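Local atomic coordinates of ATP-dependent DNA helicase (Mycobacterium smegmatis, PDB entry 5V9X), a protein that unwinds RNA:DNA hybrids as an ATP-dependent helicase, tracking 3'-to-5' along a single DNA strand. Residues D435-Q447 and A627-E639. Residues are numbered along the deposited sequence; the frame is centred on the assembly and turned at random.
Sequences DLIGCAVTVQRMQ and AELGAAVGAFTGE
Glu628 is the first residue of helix 627-639 to meet helix 435-447, and it does so loosely: its OE1 stays 4.1 Å from NH2 of Arg445, beyond a salt bridge, with carboxylate and guanidinium planes 80° apart. That carboxylate is instead salt-bridged to Arg230, within the region matching the DEAD/DEAH-box family. Next comes Leu629, whose CD1 lies 3.9 Å from CG1 of Val441 and also touches NE of Arg445. The methyl of Ala632 then sits over one face of the guanidinium, toward its rim and 3.7 Å above the plane; bends at chi2 and chi3 bring the guanidinium to this methyl. Val633 crosses Val441 at about a right angle, CG2 meeting CG1, and completes with Leu629, Ala632 and Phe636 the hole that receives Val441 as a knob.

Phe636 forms the answering knob, its ring fitting among Ile437, Ala440, Val441 and Gln444. With CG anti to the backbone N (chi1 169°), the ring reaches across to the facing helix, where CZ is 3.6 Å from CB of Ala440 and CG is 3.6 Å from CG2 of Val441. OE1 of Gln444 lies near the ring plane, 3.7 Å from CD1 at the edge, while Arg651 supplies its hydrogen bond. Finally, OG1 of Thr637 bonds back to O of Val633, yet still touches CG2 of Ile437.

The two segments, whose axes cross at 109°, thus illustrate reciprocal knobs-into-holes packing at a steep angle. One helix follows strand 424-429 of the second helicase sheet; the other begins some 180 residues further along the chain. No hydrogen bond spans the contact: apolar fit joins the helices, while the carboxylate of Glu628 and the amide oxygen of Gln444 are held by Arg230 and Arg651.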
ATOM      1  N   ASP A 435      12.100 -16.265  -4.569  1.00 58.60           N
ATOM      2  CA  ASP A 435      11.590 -15.507  -3.435  1.00 50.36           C
ATOM      3  C   ASP A 435      12.643 -15.382  -2.342  1.00 46.78           C
ATOM      4  O   ASP A 435      12.640 -14.402  -1.588  1.00 47.08           O
ATOM      5  CB  ASP A 435      10.324 -16.162  -2.886  1.00 50.02           C
ATOM      6  CG  ASP A 435       9.627 -15.306  -1.842  1.00 55.26           C
ATOM      7  OD1 ASP A 435       9.884 -14.084  -1.797  1.00 55.97           O
ATOM      8  OD2 ASP A 435       8.826 -15.858  -1.059  1.00 56.37           O
ATOM      9  N   LEU A 436      13.550 -16.358  -2.247  1.00 46.25           N
ATOM     10  CA  LEU A 436      14.629 -16.285  -1.265  1.00 49.15           C
ATOM     11  C   LEU A 436      15.495 -15.053  -1.491  1.00 51.40           C
ATOM     12  O   LEU A 436      15.896 -14.381  -0.533  1.00 52.70           O
ATOM     13  CB  LEU A 436      15.469 -17.560  -1.321  1.00 49.12           C
ATOM     14  CG  LEU A 436      16.778 -17.613  -0.534  1.00 46.12           C
ATOM     15  CD1 LEU A 436      16.526 -17.435   0.951  1.00 44.74           C
ATOM     16  CD2 LEU A 436      17.505 -18.921  -0.807  1.00 47.09           C
ATOM     17  N   ILE A 437      15.794 -14.740  -2.754  1.00 50.88           N
ATOM     18  CA  ILE A 437      16.506 -13.505  -3.066  1.00 50.03           C
ATOM     19  C   ILE A 437      15.665 -12.297  -2.676  1.00 51.29           C
ATOM     20  O   ILE A 437      16.187 -11.293  -2.174  1.00 55.62           O
ATOM     21  CB  ILE A 437      16.885 -13.472  -4.558  1.00 48.84           C
ATOM     22  CG1 ILE A 437      17.840 -14.621  -4.891  1.00 49.29           C
ATOM     23  CG2 ILE A 437      17.503 -12.132  -4.925  1.00 47.77           C
ATOM     24  CD1 ILE A 437      18.016 -14.849  -6.373  1.00 46.12           C
ATOM     25  N   GLY A 438      14.350 -12.376  -2.891  1.00 46.32           N
ATOM     26  CA  GLY A 438      13.480 -11.271  -2.519  1.00 46.17           C
ATOM     27  C   GLY A 438      13.478 -11.003  -1.027  1.00 48.87           C
ATOM     28  O   GLY A 438      13.543  -9.850  -0.593  1.00 49.04           O
ATOM     29  N   CYS A 439      13.408 -12.064  -0.218  1.00 47.98           N
ATOM     30  CA  CYS A 439      13.444 -11.895   1.231  1.00 46.80           C
ATOM     31  C   CYS A 439      14.807 -11.397   1.696  1.00 48.82           C
ATOM     32  O   CYS A 439      14.891 -10.590   2.630  1.00 56.45           O
ATOM     33  CB  CYS A 439      13.095 -13.210   1.925  1.00 47.22           C
ATOM     34  SG  CYS A 439      11.449 -13.850   1.547  1.00 53.18           S
ATOM     35  N   ALA A 440      15.883 -11.867   1.062  1.00 47.31           N
ATOM     36  CA  ALA A 440      17.224 -11.461   1.473  1.00 53.06           C
ATOM     37  C   ALA A 440      17.451  -9.973   1.231  1.00 55.84           C
ATOM     38  O   ALA A 440      17.880  -9.246   2.135  1.00 58.40           O
ATOM     39  CB  ALA A 440      18.273 -12.295   0.738  1.00 56.30           C
ATOM     40  N   VAL A 441      17.170  -9.502   0.012  1.00 52.61           N
ATOM     41  CA  VAL A 441      17.299  -8.076  -0.280  1.00 52.84           C
ATOM     42  C   VAL A 441      16.425  -7.260   0.664  1.00 49.92           C
ATOM     43  O   VAL A 441      16.826  -6.191   1.138  1.00 48.19           O
ATOM     44  CB  VAL A 441      16.958  -7.794  -1.755  1.00 52.73           C
ATOM     45  CG1 VAL A 441      16.963  -6.298  -2.029  1.00 47.83           C
ATOM     46  CG2 VAL A 441      17.939  -8.503  -2.673  1.00 57.02           C
ATOM     47  N   THR A 442      15.225  -7.759   0.964  1.00 48.20           N
ATOM     48  CA  THR A 442      14.334  -7.046   1.873  1.00 45.61           C
ATOM     49  C   THR A 442      14.957  -6.915   3.258  1.00 49.48           C
ATOM     50  O   THR A 442      14.979  -5.824   3.838  1.00 48.01           O
ATOM     51  CB  THR A 442      12.985  -7.758   1.950  1.00 44.74           C
ATOM     52  OG1 THR A 442      12.386  -7.781   0.649  1.00 40.67           O
ATOM     53  CG2 THR A 442      12.061  -7.033   2.912  1.00 48.60           C
ATOM     54  N   VAL A 443      15.473  -8.021   3.803  1.00 51.97           N
ATOM     55  CA  VAL A 443      16.172  -7.966   5.085  1.00 51.00           C
ATOM     56  C   VAL A 443      17.357  -7.013   5.004  1.00 53.68           C
ATOM     57  O   VAL A 443      17.619  -6.240   5.934  1.00 50.88           O
ATOM     58  CB  VAL A 443      16.612  -9.380   5.513  1.00 48.58           C
ATOM     59  CG1 VAL A 443      17.613  -9.313   6.660  1.00 50.73           C
ATOM     60  CG2 VAL A 443      15.405 -10.212   5.909  1.00 41.46           C
ATOM     61  N   GLN A 444      18.080  -7.044   3.883  1.00 56.61           N
ATOM     62  CA  GLN A 444      19.229  -6.164   3.705  1.00 53.70           C
ATOM     63  C   GLN A 444      18.817  -4.698   3.775  1.00 54.36           C
ATOM     64  O   GLN A 444      19.416  -3.907   4.514  1.00 54.35           O
ATOM     65  CB  GLN A 444      19.907  -6.477   2.372  1.00 54.63           C
ATOM     66  CG  GLN A 444      21.060  -5.564   2.017  1.00 62.11           C
ATOM     67  CD  GLN A 444      21.620  -5.864   0.643  1.00 68.06           C
ATOM     68  OE1 GLN A 444      22.461  -6.750   0.481  1.00 74.19           O
ATOM     69  NE2 GLN A 444      21.148  -5.134  -0.362  1.00 65.27           N
ATOM     70  N   ARG A 445      17.787  -4.318   3.014  1.00 53.07           N
ATOM     71  CA  ARG A 445      17.347  -2.926   3.001  1.00 51.22           C
ATOM     72  C   ARG A 445      16.739  -2.513   4.337  1.00 51.41           C
ATOM     73  O   ARG A 445      16.863  -1.348   4.734  1.00 46.78           O
ATOM     74  CB  ARG A 445      16.343  -2.703   1.869  1.00 52.75           C
ATOM     75  CG  ARG A 445      16.831  -3.144   0.490  1.00 55.12           C
ATOM     76  CD  ARG A 445      17.539  -2.025  -0.255  1.00 61.30           C
ATOM     77  NE  ARG A 445      16.597  -1.104  -0.887  1.00 67.83           N
ATOM     78  CZ  ARG A 445      16.955  -0.024  -1.572  1.00 69.29           C
ATOM     79  NH1 ARG A 445      18.238   0.279  -1.713  1.00 70.57           N
ATOM     80  NH2 ARG A 445      16.031   0.758  -2.114  1.00 69.11           N
ATOM     81  N   MET A 446      16.080  -3.442   5.037  1.00 54.52           N
ATOM     82  CA  MET A 446      15.489  -3.117   6.335  1.00 47.80           C
ATOM     83  C   MET A 446      16.560  -2.763   7.358  1.00 43.42           C
ATOM     84  O   MET A 446      16.376  -1.844   8.166  1.00 39.50           O
ATOM     85  CB  MET A 446      14.650  -4.287   6.845  1.00 44.41           C
ATOM     86  CG  MET A 446      13.362  -4.533   6.094  1.00 44.92           C
ATOM     87  SD  MET A 446      12.668  -6.149   6.506  1.00 51.43           S
ATOM     88  CE  MET A 446      12.236  -5.902   8.226  1.00 55.28           C
ATOM     89  N   GLN A 447      17.677  -3.493   7.351  1.00 46.31           N
ATOM     90  CA  GLN A 447      18.741  -3.227   8.311  1.00 48.51           C
ATOM     91  C   GLN A 447      19.400  -1.875   8.063  1.00 52.45           C
ATOM     92  O   GLN A 447      19.856  -1.229   9.014  1.00 59.08           O
ATOM     93  CB  GLN A 447      19.777  -4.350   8.261  1.00 51.45           C
ATOM     94  CG  GLN A 447      19.230  -5.709   8.681  1.00 52.81           C
ATOM     95  CD  GLN A 447      20.220  -6.838   8.465  1.00 55.79           C
ATOM     96  OE1 GLN A 447      21.208  -6.687   7.746  1.00 60.02           O
ATOM     97  NE2 GLN A 447      19.959  -7.980   9.094  1.00 52.44           N
ATOM     98  N   ALA A 627      11.845   0.791  -9.137  1.00 58.92           N
ATOM     99  CA  ALA A 627      13.086   0.676  -9.900  1.00 55.84           C
ATOM    100  C   ALA A 627      14.315   0.669  -8.995  1.00 57.92           C
ATOM    101  O   ALA A 627      15.266  -0.081  -9.245  1.00 58.10           O
ATOM    102  CB  ALA A 627      13.183   1.808 -10.922  1.00 49.95           C
ATOM    103  N   GLU A 628      14.325   1.502  -7.951  1.00 59.18           N
ATOM    104  CA  GLU A 628      15.475   1.531  -7.052  1.00 60.94           C
ATOM    105  C   GLU A 628      15.634   0.209  -6.314  1.00 61.89           C
ATOM    106  O   GLU A 628      16.755  -0.278  -6.132  1.00 67.29           O
ATOM    107  CB  GLU A 628      15.355   2.688  -6.061  1.00 62.72           C
ATOM    108  CG  GLU A 628      16.206   3.894  -6.427  1.00 75.02           C
ATOM    109  CD  GLU A 628      16.464   4.807  -5.245  1.00 80.79           C
ATOM    110  OE1 GLU A 628      16.318   4.343  -4.094  1.00 81.16           O
ATOM    111  OE2 GLU A 628      16.812   5.989  -5.467  1.00 80.66           O
ATOM    112  N   LEU A 629      14.523  -0.389  -5.875  1.00 58.39           N
ATOM    113  CA  LEU A 629      14.609  -1.713  -5.268  1.00 56.90           C
ATOM    114  C   LEU A 629      14.959  -2.772  -6.305  1.00 58.36           C
ATOM    115  O   LEU A 629      15.670  -3.734  -5.994  1.00 57.73           O
ATOM    116  CB  LEU A 629      13.296  -2.066  -4.567  1.00 46.81           C
ATOM    117  CG  LEU A 629      13.305  -3.434  -3.880  1.00 45.30           C
ATOM    118  CD1 LEU A 629      14.370  -3.482  -2.790  1.00 46.04           C
ATOM    119  CD2 LEU A 629      11.937  -3.783  -3.322  1.00 43.53           C
ATOM    120  N   GLY A 630      14.470  -2.614  -7.535  1.00 59.72           N
ATOM    121  CA  GLY A 630      14.869  -3.524  -8.592  1.00 63.01           C
ATOM    122  C   GLY A 630      16.362  -3.491  -8.844  1.00 64.54           C
ATOM    123  O   GLY A 630      16.988  -4.530  -9.070  1.00 63.54           O
ATOM    124  N   ALA A 631      16.954  -2.295  -8.805  1.00 64.11           N
ATOM    125  CA  ALA A 631      18.403  -2.177  -8.921  1.00 61.11           C
ATOM    126  C   ALA A 631      19.102  -2.907  -7.781  1.00 61.16           C
ATOM    127  O   ALA A 631      20.063  -3.652  -8.002  1.00 64.83           O
ATOM    128  CB  ALA A 631      18.806  -0.703  -8.946  1.00 55.28           C
ATOM    129  N   ALA A 632      18.618  -2.712  -6.550  1.00 57.39           N
ATOM    130  CA  ALA A 632      19.230  -3.362  -5.396  1.00 58.40           C
ATOM    131  C   ALA A 632      19.166  -4.880  -5.501  1.00 55.66           C
ATOM    132  O   ALA A 632      20.069  -5.574  -5.017  1.00 50.98           O
ATOM    133  CB  ALA A 632      18.552  -2.890  -4.109  1.00 47.56           C
ATOM    134  N   VAL A 633      18.116  -5.412  -6.130  1.00 55.71           N
ATOM    135  CA  VAL A 633      17.985  -6.859  -6.274  1.00 56.42           C
ATOM    136  C   VAL A 633      19.068  -7.402  -7.198  1.00 55.91           C
ATOM    137  O   VAL A 633      19.701  -8.424  -6.906  1.00 55.70           O
ATOM    138  CB  VAL A 633      16.576  -7.221  -6.776  1.00 57.77           C
ATOM    139  CG1 VAL A 633      16.542  -8.649  -7.290  1.00 47.70           C
ATOM    140  CG2 VAL A 633      15.552  -7.028  -5.667  1.00 46.46           C
ATOM    141  N   GLY A 634      19.296  -6.729  -8.327  1.00 57.14           N
ATOM    142  CA  GLY A 634      20.323  -7.182  -9.249  1.00 58.48           C
ATOM    143  C   GLY A 634      21.723  -7.040  -8.682  1.00 60.63           C
ATOM    144  O   GLY A 634      22.565  -7.924  -8.856  1.00 59.72           O
ATOM    145  N   ALA A 635      21.990  -5.923  -7.998  1.00 60.49           N
ATOM    146  CA  ALA A 635      23.293  -5.730  -7.373  1.00 57.84           C
ATOM    147  C   ALA A 635      23.552  -6.767  -6.288  1.00 55.65           C
ATOM    148  O   ALA A 635      24.706  -7.137  -6.045  1.00 56.94           O
ATOM    149  CB  ALA A 635      23.394  -4.317  -6.798  1.00 51.97           C
ATOM    150  N   PHE A 636      22.496  -7.243  -5.625  1.00 51.30           N
ATOM    151  CA  PHE A 636      22.653  -8.330  -4.665  1.00 55.36           C
ATOM    152  C   PHE A 636      22.941  -9.646  -5.374  1.00 60.74           C
ATOM    153  O   PHE A 636      23.814 -10.410  -4.949  1.00 65.67           O
ATOM    154  CB  PHE A 636      21.395  -8.443  -3.798  1.00 53.50           C
ATOM    155  CG  PHE A 636      21.334  -9.695  -2.958  1.00 56.36           C
ATOM    156  CD1 PHE A 636      21.818  -9.700  -1.660  1.00 55.94           C
ATOM    157  CD2 PHE A 636      20.769 -10.861  -3.460  1.00 55.27           C
ATOM    158  CE1 PHE A 636      21.752 -10.848  -0.885  1.00 54.09           C
ATOM    159  CE2 PHE A 636      20.706 -12.010  -2.689  1.00 53.59           C
ATOM    160  CZ  PHE A 636      21.196 -12.002  -1.400  1.00 52.01           C
ATOM    161  N   THR A 637      22.206  -9.933  -6.451  1.00 60.69           N
ATOM    162  CA  THR A 637      22.398 -11.187  -7.170  1.00 58.82           C
ATOM    163  C   THR A 637      23.785 -11.251  -7.793  1.00 58.29           C
ATOM    164  O   THR A 637      24.484 -12.264  -7.681  1.00 54.14           O
ATOM    165  CB  THR A 637      21.319 -11.348  -8.241  1.00 57.65           C
ATOM    166  OG1 THR A 637      20.026 -11.338  -7.623  1.00 60.96           O
ATOM    167  CG2 THR A 637      21.507 -12.656  -8.994  1.00 52.22           C
ATOM    168  N   GLY A 638      24.202 -10.170  -8.455  1.00 59.17           N
ATOM    169  CA  GLY A 638      25.527 -10.149  -9.050  1.00 60.41           C
ATOM    170  C   GLY A 638      26.629 -10.298  -8.019  1.00 66.19           C
ATOM    171  O   GLY A 638      27.561 -11.086  -8.199  1.00 69.14           O
ATOM    172  N   GLU A 639      26.529  -9.552  -6.915  1.00 70.50           N
ATOM    173  CA  GLU A 639      27.585  -9.570  -5.907  1.00 72.13           C
ATOM    174  C   GLU A 639      27.761 -10.960  -5.311  1.00 75.74           C
ATOM    175  O   GLU A 639      28.872 -11.504  -5.293  1.00 82.57           O
ATOM    176  CB  GLU A 639      27.287  -8.553  -4.805  1.00 73.17           C
ATOM    177  CG  GLU A 639      28.324  -8.558  -3.690  1.00 82.67           C
ATOM    178  CD  GLU A 639      28.183  -7.383  -2.744  1.00 87.09           C
ATOM    179  OE1 GLU A 639      27.756  -7.593  -1.591  1.00 86.82           O
ATOM    180  OE2 GLU A 639      28.502  -6.248  -3.156  1.00 88.11           O
TER